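Periplasmic cell division protein (SufI) (Aquifex aeolicus, PDB 6SYY) acts as the multicopper oxidase McoA, which holds copper ions and probably couples substrate oxidation to the reduction of oxygen. Local coordinates at residues L263-G268 against I316-F321; Q270-W275 against I303-R308. All coordinates share one frame; numbering follows the deposited sequence.

Contact 1 joins strands 261-267 and 315-321, and contact 2 joins strands 270-279 and 300-306. Their centres lie about 10 Å apart. Along the chain contact 2 is nested inside contact 1: the chain runs 263-268, 270-275, 303-308, 316-321. Strands 261-267 and 270-279 follow each other and pair antiparallel, so the two contacts adjoin. A probable hydrogen bond links M272 N to L265 O, and M272 packs against R267 and I316. All four segments probably lie in the middle cupredoxin-like domain. The copper ligands come from earlier and later parts of the chain, so both contacts lie away from the copper sites.

Contact 1 (L263-G268 against I316-F321); sequences LALLRG and IKLYNF
The carbonyl oxygen of A264 accepts the N-H of Y319, with A264 O to Y319 N at 2.8 Å. The bond is nearly straight, 174° at the hydrogen, and a CA-H of L318 also points at the same oxygen. The return bond runs from A264 N to Y319 O at 2.8 Å. Two residues further on, past the pair L265-L318, L266 N meets K317 O at 2.9 Å and K317 N is bound to L266 O. A264-Y319 and L266-K317 are thus hydrogen-bonded antiparallel pairs. L263-N320 and L265-L318 are the non-hydrogen-bonded pairs.

On the face with A264 and L266, the ring of F321 carries much of the packing. Its edge meets the methyl of A264, with A264 CB 3.5 Å from F321 CE2. L266 CD2 also lies near the ring plane, at the same rim. Over one face of F321 stands Y319, whose CD2 sits 3.6 Å above the centre of the F321 ring. L266 CG is anti to its carbonyl carbon (chi1 -55°). This carries CD1 to the root of Y319, with L266 CD1 3.8 Å from Y319 CB. The bent chain of K317 passes beside L266 CB.

On the face with L263, L265 and L318, the side chains that meet are aliphatic. L265 CD2 touches I316 CG2 at 3.7 Å and also packs on L318 CD1. L263 CB lies 4.0 Å from L318 CD1. N320 turns its OD1 to the backbone N of R262.

Strand 361-370 pairs with the far edge of 315-321, and L318 bonds there to V363 and M364. Strands 270-279 and 293-295 flank the other edge of 261-267. R271 of strand 270-279 makes a cation-pi contact with F321.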
loop_
_atom_site.group_PDB
_atom_site.type_symbol
_atom_site.label_atom_id
_atom_site.label_comp_id
_atom_site.label_asym_id
_atom_site.label_seq_id
_atom_site.Cartn_x
_atom_site.Cartn_y
_atom_site.Cartn_z
ATOM N N LEU A 263 2.133 -10.329 -11.016
ATOM C CA LEU A 263 0.793 -10.863 -11.239
ATOM C C LEU A 263 0.435 -10.865 -12.718
ATOM O O LEU A 263 0.622 -9.858 -13.409
ATOM C CB LEU A 263 -0.240 -10.045 -10.469
ATOM C CG LEU A 263 0.017 -9.912 -8.974
ATOM C CD1 LEU A 263 -1.016 -8.995 -8.374
ATOM C CD2 LEU A 263 -0.013 -11.278 -8.302
ATOM N N ALA A 264 -0.105 -11.988 -13.191
ATOM C CA ALA A 264 -0.648 -12.103 -14.537
ATOM C C ALA A 264 -2.006 -12.790 -14.466
ATOM O O ALA A 264 -2.367 -13.391 -13.452
ATOM C CB ALA A 264 0.290 -12.883 -15.472
ATOM N N LEU A 265 -2.764 -12.683 -15.557
ATOM C CA LEU A 265 -4.064 -13.334 -15.692
ATOM C C LEU A 265 -3.949 -14.392 -16.779
ATOM O O LEU A 265 -3.777 -14.065 -17.958
ATOM C CB LEU A 265 -5.155 -12.317 -16.019
ATOM C CG LEU A 265 -5.490 -11.385 -14.854
ATOM C CD1 LEU A 265 -6.339 -10.210 -15.311
ATOM C CD2 LEU A 265 -6.196 -12.164 -13.756
ATOM N N LEU A 266 -4.028 -15.655 -16.383
ATOM C CA LEU A 266 -3.876 -16.772 -17.303
ATOM C C LEU A 266 -5.253 -17.287 -17.696
ATOM O O LEU A 266 -6.067 -17.628 -16.831
ATOM C CB LEU A 266 -3.040 -17.887 -16.677
ATOM C CG LEU A 266 -1.672 -17.434 -16.171
ATOM C CD1 LEU A 266 -0.846 -18.627 -15.723
ATOM C CD2 LEU A 266 -0.948 -16.649 -17.253
ATOM N N ARG A 267 -5.513 -17.318 -18.998
ATOM C CA ARG A 267 -6.726 -17.887 -19.573
ATOM C C ARG A 267 -6.258 -19.056 -20.435
ATOM O O ARG A 267 -5.944 -18.881 -21.615
ATOM C CB ARG A 267 -7.497 -16.844 -20.377
ATOM C CG ARG A 267 -8.709 -17.377 -21.120
ATOM C CD ARG A 267 -9.397 -16.262 -21.897
ATOM N NE ARG A 267 -10.604 -16.715 -22.581
ATOM C CZ ARG A 267 -10.766 -16.704 -23.899
ATOM N NH1 ARG A 267 -9.796 -16.252 -24.681
ATOM N NH2 ARG A 267 -11.901 -17.135 -24.435
ATOM N N GLY A 268 -6.190 -20.242 -19.838
ATOM C CA GLY A 268 -5.621 -21.381 -20.523
ATOM C C GLY A 268 -4.153 -21.178 -20.838
ATOM O O GLY A 268 -3.347 -20.924 -19.934
ATOM N N ILE A 316 -10.137 -17.983 -15.192
ATOM C CA ILE A 316 -8.963 -17.138 -15.363
ATOM C C ILE A 316 -8.196 -17.156 -14.051
ATOM O O ILE A 316 -8.755 -16.836 -12.995
ATOM C CB ILE A 316 -9.343 -15.709 -15.776
ATOM C CG1 ILE A 316 -9.788 -15.679 -17.242
ATOM C CG2 ILE A 316 -8.167 -14.771 -15.586
ATOM C CD1 ILE A 316 -11.215 -16.059 -17.467
ATOM N N LYS A 317 -6.926 -17.549 -14.113
ATOM C CA LYS A 317 -6.085 -17.684 -12.929
ATOM C C LYS A 317 -5.275 -16.409 -12.736
ATOM O O LYS A 317 -4.447 -16.063 -13.586
ATOM C CB LYS A 317 -5.154 -18.891 -13.051
ATOM C CG LYS A 317 -5.851 -20.248 -12.964
ATOM C CD LYS A 317 -4.896 -21.409 -13.268
ATOM C CE LYS A 317 -4.363 -21.340 -14.697
ATOM N NZ LYS A 317 -3.562 -22.539 -15.083
ATOM N N LEU A 318 -5.523 -15.708 -11.632
ATOM C CA LEU A 318 -4.618 -14.650 -11.193
ATOM C C LEU A 318 -3.363 -15.307 -10.638
ATOM O O LEU A 318 -3.380 -15.869 -9.537
ATOM C CB LEU A 318 -5.274 -13.759 -10.146
ATOM C CG LEU A 318 -4.297 -12.748 -9.542
ATOM C CD1 LEU A 318 -3.895 -11.716 -10.579
ATOM C CD2 LEU A 318 -4.873 -12.084 -8.307
ATOM N N TYR A 319 -2.280 -15.251 -11.400
ATOM C CA TYR A 319 -1.111 -16.076 -11.155
ATOM C C TYR A 319 0.091 -15.208 -10.816
ATOM O O TYR A 319 0.285 -14.140 -11.404
ATOM C CB TYR A 319 -0.803 -16.940 -12.374
ATOM C CG TYR A 319 0.131 -18.076 -12.076
ATOM C CD1 TYR A 319 -0.343 -19.267 -11.532
ATOM C CD2 TYR A 319 1.490 -17.967 -12.340
ATOM C CE1 TYR A 319 0.515 -20.314 -11.258
ATOM C CE2 TYR A 319 2.355 -19.007 -12.070
ATOM C CZ TYR A 319 1.865 -20.176 -11.529
ATOM O OH TYR A 319 2.734 -21.208 -11.264
ATOM N N ASN A 320 0.893 -15.676 -9.862
ATOM C CA ASN A 320 2.122 -15.004 -9.466
ATOM C C ASN A 320 3.302 -15.737 -10.083
ATOM O O ASN A 320 3.507 -16.925 -9.816
ATOM C CB ASN A 320 2.268 -14.960 -7.946
ATOM C CG ASN A 320 3.555 -14.285 -7.511
ATOM O OD1 ASN A 320 3.679 -13.065 -7.578
ATOM N ND2 ASN A 320 4.521 -15.079 -7.074
ATOM N N PHE A 321 4.062 -15.036 -10.904
ATOM C CA PHE A 321 5.276 -15.548 -11.515
ATOM C C PHE A 321 6.487 -15.142 -10.690
ATOM O O PHE A 321 6.390 -14.260 -9.832
ATOM C CB PHE A 321 5.404 -15.020 -12.946
ATOM C CG PHE A 321 4.457 -15.670 -13.913
ATOM C CD1 PHE A 321 4.726 -16.934 -14.419
ATOM C CD2 PHE A 321 3.299 -15.023 -14.316
ATOM C CE1 PHE A 321 3.859 -17.541 -15.309
ATOM C CE2 PHE A 321 2.429 -15.626 -15.207
ATOM C CZ PHE A 321 2.709 -16.885 -15.703
#

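Contact 2 (Q270-W275 against I303-R308); sequences QRMRFW and ILVDFR
W275 and L304 form a hydrogen-bonded antiparallel pair. W275 N donates to L304 O at 3.0 Å, and L304 N donates to W275 O at 2.8 Å. The CA-H of I303 also points at W275 O. Beyond F274 and V305 the chains spread apart, and D306 N donates to a water.

The apolar contacts lie on both sides of the pair. F274 CG sits between its backbone N and carbonyl carbon (chi1 58°). This brings the ring to I303, with F274 CD1 3.9 Å from I303 CD1. F274 CB rests on V305 CG2, and the sulfur of M272 lies near V305 CG1. The indole of W275 turns its edge to the backbone, with W275 CE3 3.3 Å from L304 O in the ring plane. Further out, W275 CZ3 reaches D306 CB at 4.0 Å.

The salt bridge of D306 is to R308. R273 runs alongside D306, its guanidinium edge toward D306 CB, while R273 NH1 is paired with D309. R308 grips the D306 carboxylate side-on with two nitrogens. R308 NE binds the syn side of D306 OD1 at 2.8 Å, and R308 NH2 holds D306 OD2 at 2.9 Å. R308 N also donates to D306 OD1, at 3.0 Å. An alanine here leaves R308 without its carboxylate mate, and the R308 guanidinium and the turn at its backbone N would probably be less firmly fixed.

D306 and R308 N make an Asx turn, where strand 300-306 gives way to a 3-10 segment. Antiparallel strand pairing of this kind is consistent with the beta sandwich of a cupredoxin-like domain in multicopper oxidases.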
loop_
_atom_site.group_PDB
_atom_site.type_symbol
_atom_site.label_atom_id
_atom_site.label_comp_id
_atom_site.label_asym_id
_atom_site.label_seq_id
_atom_site.Cartn_x
_atom_site.Cartn_y
_atom_site.Cartn_z
ATOM N N GLN A 270 -2.744 -18.669 -22.947
ATOM C CA GLN A 270 -2.291 -17.298 -23.110
ATOM C C GLN A 270 -2.452 -16.484 -21.826
ATOM O O GLN A 270 -3.183 -16.852 -20.900
ATOM C CB GLN A 270 -3.051 -16.633 -24.260
ATOM C CG GLN A 270 -2.775 -17.270 -25.620
ATOM C CD GLN A 270 -3.748 -16.815 -26.692
ATOM O OE1 GLN A 270 -4.677 -16.052 -26.420
ATOM N NE2 GLN A 270 -3.543 -17.286 -27.920
ATOM N N ARG A 271 -1.722 -15.368 -21.779
ATOM C CA ARG A 271 -1.907 -14.339 -20.766
ATOM C C ARG A 271 -2.953 -13.350 -21.258
ATOM O O ARG A 271 -2.845 -12.827 -22.372
ATOM C CB ARG A 271 -0.599 -13.597 -20.483
ATOM C CG ARG A 271 0.536 -14.428 -19.912
ATOM C CD ARG A 271 1.699 -13.514 -19.562
ATOM N NE ARG A 271 2.753 -14.189 -18.813
ATOM C CZ ARG A 271 3.702 -13.550 -18.135
ATOM N NH1 ARG A 271 3.718 -12.224 -18.113
ATOM N NH2 ARG A 271 4.633 -14.230 -17.477
ATOM N N MET A 272 -3.958 -13.090 -20.430
ATOM C CA MET A 272 -4.983 -12.124 -20.794
ATOM C C MET A 272 -4.458 -10.702 -20.623
ATOM O O MET A 272 -3.646 -10.416 -19.738
ATOM C CB MET A 272 -6.240 -12.327 -19.948
ATOM C CG MET A 272 -7.387 -11.399 -20.310
ATOM S SD MET A 272 -8.874 -11.777 -19.383
ATOM C CE MET A 272 -9.109 -13.467 -19.879
ATOM N N ARG A 273 -4.920 -9.809 -21.491
ATOM C CA ARG A 273 -4.587 -8.401 -21.353
ATOM C C ARG A 273 -5.419 -7.746 -20.253
ATOM O O ARG A 273 -6.527 -8.185 -19.928
ATOM C CB ARG A 273 -4.802 -7.659 -22.673
ATOM C CG ARG A 273 -6.214 -7.737 -23.258
ATOM C CD ARG A 273 -6.473 -6.491 -24.096
ATOM N NE ARG A 273 -7.521 -6.606 -25.109
ATOM C CZ ARG A 273 -8.817 -6.730 -24.848
ATOM N NH1 ARG A 273 -9.245 -6.803 -23.598
ATOM N NH2 ARG A 273 -9.692 -6.793 -25.837
ATOM N N PHE A 274 -4.862 -6.686 -19.679
ATOM C CA PHE A 274 -5.573 -5.820 -18.748
ATOM C C PHE A 274 -4.846 -4.482 -18.726
ATOM O O PHE A 274 -3.803 -4.313 -19.367
ATOM C CB PHE A 274 -5.694 -6.453 -17.355
ATOM C CG PHE A 274 -4.381 -6.803 -16.722
ATOM C CD1 PHE A 274 -3.842 -5.999 -15.729
ATOM C CD2 PHE A 274 -3.693 -7.947 -17.100
ATOM C CE1 PHE A 274 -2.635 -6.318 -15.131
ATOM C CE2 PHE A 274 -2.483 -8.275 -16.505
ATOM C CZ PHE A 274 -1.954 -7.456 -15.519
ATOM N N TRP A 275 -5.406 -3.521 -17.992
ATOM C CA TRP A 275 -4.930 -2.145 -18.037
ATOM C C TRP A 275 -4.637 -1.619 -16.642
ATOM O O TRP A 275 -5.492 -1.688 -15.757
ATOM C CB TRP A 275 -5.954 -1.235 -18.709
ATOM C CG TRP A 275 -6.184 -1.552 -20.140
ATOM C CD1 TRP A 275 -5.618 -0.936 -21.216
ATOM C CD2 TRP A 275 -7.046 -2.566 -20.663
ATOM N NE1 TRP A 275 -6.076 -1.503 -22.381
ATOM C CE2 TRP A 275 -6.954 -2.508 -22.068
ATOM C CE3 TRP A 275 -7.883 -3.523 -20.080
ATOM C CZ2 TRP A 275 -7.668 -3.363 -22.898
ATOM C CZ3 TRP A 275 -8.593 -4.370 -20.904
ATOM C CH2 TRP A 275 -8.484 -4.281 -22.299
ATOM N N ILE A 303 -6.304 -1.784 -11.593
ATOM C CA ILE A 303 -6.355 -2.347 -12.935
ATOM C C ILE A 303 -7.799 -2.491 -13.389
ATOM O O ILE A 303 -8.720 -2.628 -12.577
ATOM C CB ILE A 303 -5.637 -3.712 -13.037
ATOM C CG1 ILE A 303 -6.347 -4.760 -12.173
ATOM C CG2 ILE A 303 -4.155 -3.566 -12.685
ATOM C CD1 ILE A 303 -5.887 -6.186 -12.428
ATOM N N LEU A 304 -7.985 -2.445 -14.707
ATOM C CA LEU A 304 -9.235 -2.802 -15.365
ATOM C C LEU A 304 -9.032 -4.117 -16.101
ATOM O O LEU A 304 -8.049 -4.277 -16.833
ATOM C CB LEU A 304 -9.688 -1.722 -16.353
ATOM C CG LEU A 304 -10.167 -0.358 -15.844
ATOM C CD1 LEU A 304 -10.537 0.537 -17.017
ATOM C CD2 LEU A 304 -11.338 -0.492 -14.879
ATOM N N VAL A 305 -9.948 -5.056 -15.898
ATOM C CA VAL A 305 -9.917 -6.351 -16.565
ATOM C C VAL A 305 -11.236 -6.515 -17.304
ATOM O O VAL A 305 -12.309 -6.425 -16.694
ATOM C CB VAL A 305 -9.693 -7.506 -15.577
ATOM C CG1 VAL A 305 -9.588 -8.822 -16.325
ATOM C CG2 VAL A 305 -8.441 -7.263 -14.759
ATOM N N ASP A 306 -11.158 -6.743 -18.612
ATOM C CA ASP A 306 -12.351 -6.879 -19.442
ATOM C C ASP A 306 -12.616 -8.369 -19.618
ATOM O O ASP A 306 -12.071 -9.017 -20.510
ATOM C CB ASP A 306 -12.174 -6.166 -20.776
ATOM C CG ASP A 306 -13.487 -5.983 -21.516
ATOM O OD1 ASP A 306 -14.453 -6.701 -21.194
ATOM O OD2 ASP A 306 -13.557 -5.124 -22.420
ATOM N N PHE A 307 -13.471 -8.914 -18.757
ATOM C CA PHE A 307 -13.783 -10.331 -18.861
ATOM C C PHE A 307 -14.651 -10.661 -20.071
ATOM O O PHE A 307 -14.936 -11.842 -20.298
ATOM C CB PHE A 307 -14.448 -10.817 -17.569
ATOM C CG PHE A 307 -13.494 -10.952 -16.418
ATOM C CD1 PHE A 307 -12.579 -11.993 -16.378
ATOM C CD2 PHE A 307 -13.504 -10.035 -15.375
ATOM C CE1 PHE A 307 -11.687 -12.118 -15.317
ATOM C CE2 PHE A 307 -12.614 -10.153 -14.312
ATOM C CZ PHE A 307 -11.705 -11.194 -14.284
ATOM N N ARG A 308 -15.067 -9.666 -20.860
ATOM C CA ARG A 308 -15.663 -9.966 -22.159
ATOM C C ARG A 308 -14.661 -10.614 -23.106
ATOM O O ARG A 308 -15.073 -11.227 -24.096
ATOM C CB ARG A 308 -16.236 -8.700 -22.792
ATOM C CG ARG A 308 -17.389 -8.097 -22.017
ATOM C CD ARG A 308 -17.837 -6.766 -22.600
ATOM N NE ARG A 308 -16.805 -5.739 -22.482
ATOM C CZ ARG A 308 -16.960 -4.477 -22.871
ATOM N NH1 ARG A 308 -18.112 -4.080 -23.400
ATOM N NH2 ARG A 308 -15.967 -3.608 -22.730
HETATM O O HOH W 1 -8.933 -8.007 -20.130
#